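Local coordinates for protein SeqA (Vibrio cholerae, PDB 3SK7), which negatively regulates the initiation of chromosome replication, probably by binding pairs of hemimethylated GATC sequences in the oriC region and so blocking re-initiation at newly replicated origins, at residues R26-L31 with F80-N85. Numbering follows the deposited sequence.
Sequences RFMLIL and FWVITN
The ring of Phe-27 meets Val-82 obliquely, with Phe-27 CE2 4.0 Å from Val-82 CG1. Phe-27 CZ lies 4.1 Å from Val-82 CG2, so both methyls of the valine touch the ring. One face of the Phe-27 ring carries Leu-31 from the next helical turn, with Leu-31 CD1 3.6 Å above the plane and displaced toward the rim. The same Leu-31 CD1 stands 4.3 Å from Val-82 CG1. In Phe-27, CG is anti to the backbone N (chi1 175°), which carries the ring out toward the strand.

Met-28 approaches Val-82 tip to tip, with Met-28 CE 3.6 Å from Val-82 CG1. The sulfur of Met-28 also lies near that methyl. No hydrogen bond joins the two segments. The contact seats helix 23-37 against strand 81-82, the middle strand of a small three-stranded antiparallel sheet in the SeqA C-terminal domain. Helix 88-101 also packs here, with Met-94 touching both Phe-27 and Val-82.

A bend at chi2 (-58°) helps bring the sulfur and methyl of Met-28 to Val-82. Met-28 CE also comes 4.2 Å from Thr-84 CG2, and the two side chains lie roughly perpendicular. Thr-84 OG1 is hydrogen-bonded to Lys-71 O.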
loop_
_atom_site.group_PDB
_atom_site.type_symbol
_atom_site.label_atom_id
_atom_site.label_comp_id
_atom_site.label_asym_id
_atom_site.label_seq_id
_atom_site.Cartn_x
_atom_site.Cartn_y
_atom_site.Cartn_z
ATOM N N ARG A 26 -3.223 -1.148 -8.724
ATOM C CA ARG A 26 -3.166 -2.315 -7.907
ATOM C C ARG A 26 -2.477 -1.958 -6.581
ATOM O O ARG A 26 -2.943 -2.339 -5.504
ATOM C CB ARG A 26 -2.384 -3.400 -8.606
ATOM C CG ARG A 26 -3.091 -3.917 -9.841
ATOM C CD ARG A 26 -2.560 -5.260 -10.301
ATOM N NE ARG A 26 -1.243 -5.145 -10.896
ATOM C CZ ARG A 26 -1.030 -4.958 -12.196
ATOM N NH1 ARG A 26 -2.047 -4.837 -13.020
ATOM N NH2 ARG A 26 0.199 -4.872 -12.683
ATOM N N PHE A 27 -1.373 -1.216 -6.681
ATOM C CA PHE A 27 -0.636 -0.693 -5.520
ATOM C C PHE A 27 -1.588 0.067 -4.600
ATOM O O PHE A 27 -1.654 -0.176 -3.393
ATOM C CB PHE A 27 0.493 0.189 -6.035
ATOM C CG PHE A 27 1.288 0.919 -4.985
ATOM C CD1 PHE A 27 2.111 0.239 -4.115
ATOM C CD2 PHE A 27 1.262 2.290 -4.926
ATOM C CE1 PHE A 27 2.906 0.920 -3.210
ATOM C CE2 PHE A 27 2.052 2.963 -4.018
ATOM C CZ PHE A 27 2.861 2.273 -3.159
ATOM N N MET A 28 -2.317 1.013 -5.174
ATOM C CA MET A 28 -3.252 1.803 -4.397
ATOM C C MET A 28 -4.371 0.992 -3.727
ATOM O O MET A 28 -4.705 1.235 -2.554
ATOM C CB MET A 28 -3.848 2.924 -5.247
ATOM C CG MET A 28 -2.874 4.040 -5.599
ATOM S SD MET A 28 -2.179 4.796 -4.133
ATOM C CE MET A 28 -1.727 6.402 -4.681
ATOM N N LEU A 29 -4.947 0.036 -4.474
ATOM C CA LEU A 29 -6.015 -0.764 -3.908
ATOM C C LEU A 29 -5.490 -1.680 -2.797
ATOM O O LEU A 29 -6.157 -1.900 -1.800
ATOM C CB LEU A 29 -6.726 -1.562 -4.997
ATOM C CG LEU A 29 -7.912 -2.415 -4.566
ATOM C CD1 LEU A 29 -8.916 -1.605 -3.766
ATOM C CD2 LEU A 29 -8.577 -3.035 -5.779
ATOM N N ILE A 30 -4.290 -2.196 -2.967
ATOM C CA ILE A 30 -3.657 -2.970 -1.900
ATOM C C ILE A 30 -3.501 -2.132 -0.618
ATOM O O ILE A 30 -3.879 -2.578 0.487
ATOM C CB ILE A 30 -2.292 -3.493 -2.351
ATOM C CG1 ILE A 30 -2.457 -4.688 -3.286
ATOM C CG2 ILE A 30 -1.424 -3.920 -1.159
ATOM C CD1 ILE A 30 -1.231 -4.999 -4.132
ATOM N N LEU A 31 -2.972 -0.914 -0.762
ATOM C CA LEU A 31 -2.836 -0.030 0.394
ATOM C C LEU A 31 -4.193 0.326 1.017
ATOM O O LEU A 31 -4.351 0.289 2.241
ATOM C CB LEU A 31 -2.073 1.223 0.030
ATOM C CG LEU A 31 -0.605 1.020 -0.353
ATOM C CD1 LEU A 31 -0.067 2.273 -1.013
ATOM C CD2 LEU A 31 0.233 0.658 0.843
ATOM N N PHE A 80 -4.451 9.047 4.208
ATOM C CA PHE A 80 -3.028 9.027 3.893
ATOM C C PHE A 80 -2.695 9.298 2.435
ATOM O O PHE A 80 -3.556 9.163 1.550
ATOM C CB PHE A 80 -2.417 7.689 4.357
ATOM C CG PHE A 80 -2.568 7.446 5.830
ATOM C CD1 PHE A 80 -1.870 8.207 6.761
ATOM C CD2 PHE A 80 -3.457 6.509 6.314
ATOM C CE1 PHE A 80 -2.020 7.997 8.112
ATOM C CE2 PHE A 80 -3.601 6.317 7.686
ATOM C CZ PHE A 80 -2.881 7.080 8.565
ATOM N N TRP A 81 -1.433 9.660 2.207
ATOM C CA TRP A 81 -0.835 9.957 0.923
ATOM C C TRP A 81 0.436 9.142 0.802
ATOM O O TRP A 81 1.067 8.800 1.818
ATOM C CB TRP A 81 -0.461 11.443 0.832
ATOM C CG TRP A 81 -1.661 12.358 0.758
ATOM C CD1 TRP A 81 -2.564 12.627 1.749
ATOM C CD2 TRP A 81 -2.088 13.092 -0.383
ATOM N NE1 TRP A 81 -3.536 13.489 1.283
ATOM C CE2 TRP A 81 -3.269 13.778 -0.027
ATOM C CE3 TRP A 81 -1.596 13.234 -1.676
ATOM C CZ2 TRP A 81 -3.954 14.596 -0.922
ATOM C CZ3 TRP A 81 -2.267 14.056 -2.550
ATOM C CH2 TRP A 81 -3.436 14.721 -2.174
ATOM N N VAL A 82 0.803 8.818 -0.441
ATOM C CA VAL A 82 2.017 8.052 -0.707
ATOM C C VAL A 82 2.757 8.616 -1.903
ATOM O O VAL A 82 2.140 9.153 -2.815
ATOM C CB VAL A 82 1.678 6.559 -0.906
ATOM C CG1 VAL A 82 0.821 6.322 -2.148
ATOM C CG2 VAL A 82 2.912 5.709 -0.983
ATOM N N ILE A 83 4.081 8.539 -1.885
ATOM C CA ILE A 83 4.866 8.951 -3.030
ATOM C C ILE A 83 4.762 7.913 -4.164
ATOM O O ILE A 83 4.719 6.700 -3.925
ATOM C CB ILE A 83 6.323 9.257 -2.671
ATOM C CG1 ILE A 83 7.091 7.991 -2.321
ATOM C CG2 ILE A 83 6.386 10.263 -1.518
ATOM C CD1 ILE A 83 8.568 8.243 -2.119
ATOM N N THR A 84 4.673 8.399 -5.400
ATOM C CA THR A 84 4.497 7.527 -6.545
ATOM C C THR A 84 5.529 7.728 -7.627
ATOM O O THR A 84 5.382 7.150 -8.700
ATOM C CB THR A 84 3.104 7.620 -7.164
ATOM O OG1 THR A 84 2.942 8.873 -7.838
ATOM C CG2 THR A 84 2.027 7.476 -6.133
ATOM N N ASN A 85 6.588 8.478 -7.330
ATOM C CA ASN A 85 7.695 8.645 -8.280
ATOM C C ASN A 85 8.605 7.433 -8.235
ATOM O O ASN A 85 9.792 7.532 -7.909
ATOM C CB ASN A 85 8.530 9.894 -7.948
ATOM C CG ASN A 85 9.308 9.745 -6.630
ATOM O OD1 ASN A 85 8.909 8.996 -5.741
ATOM N ND2 ASN A 85 10.423 10.454 -6.513
#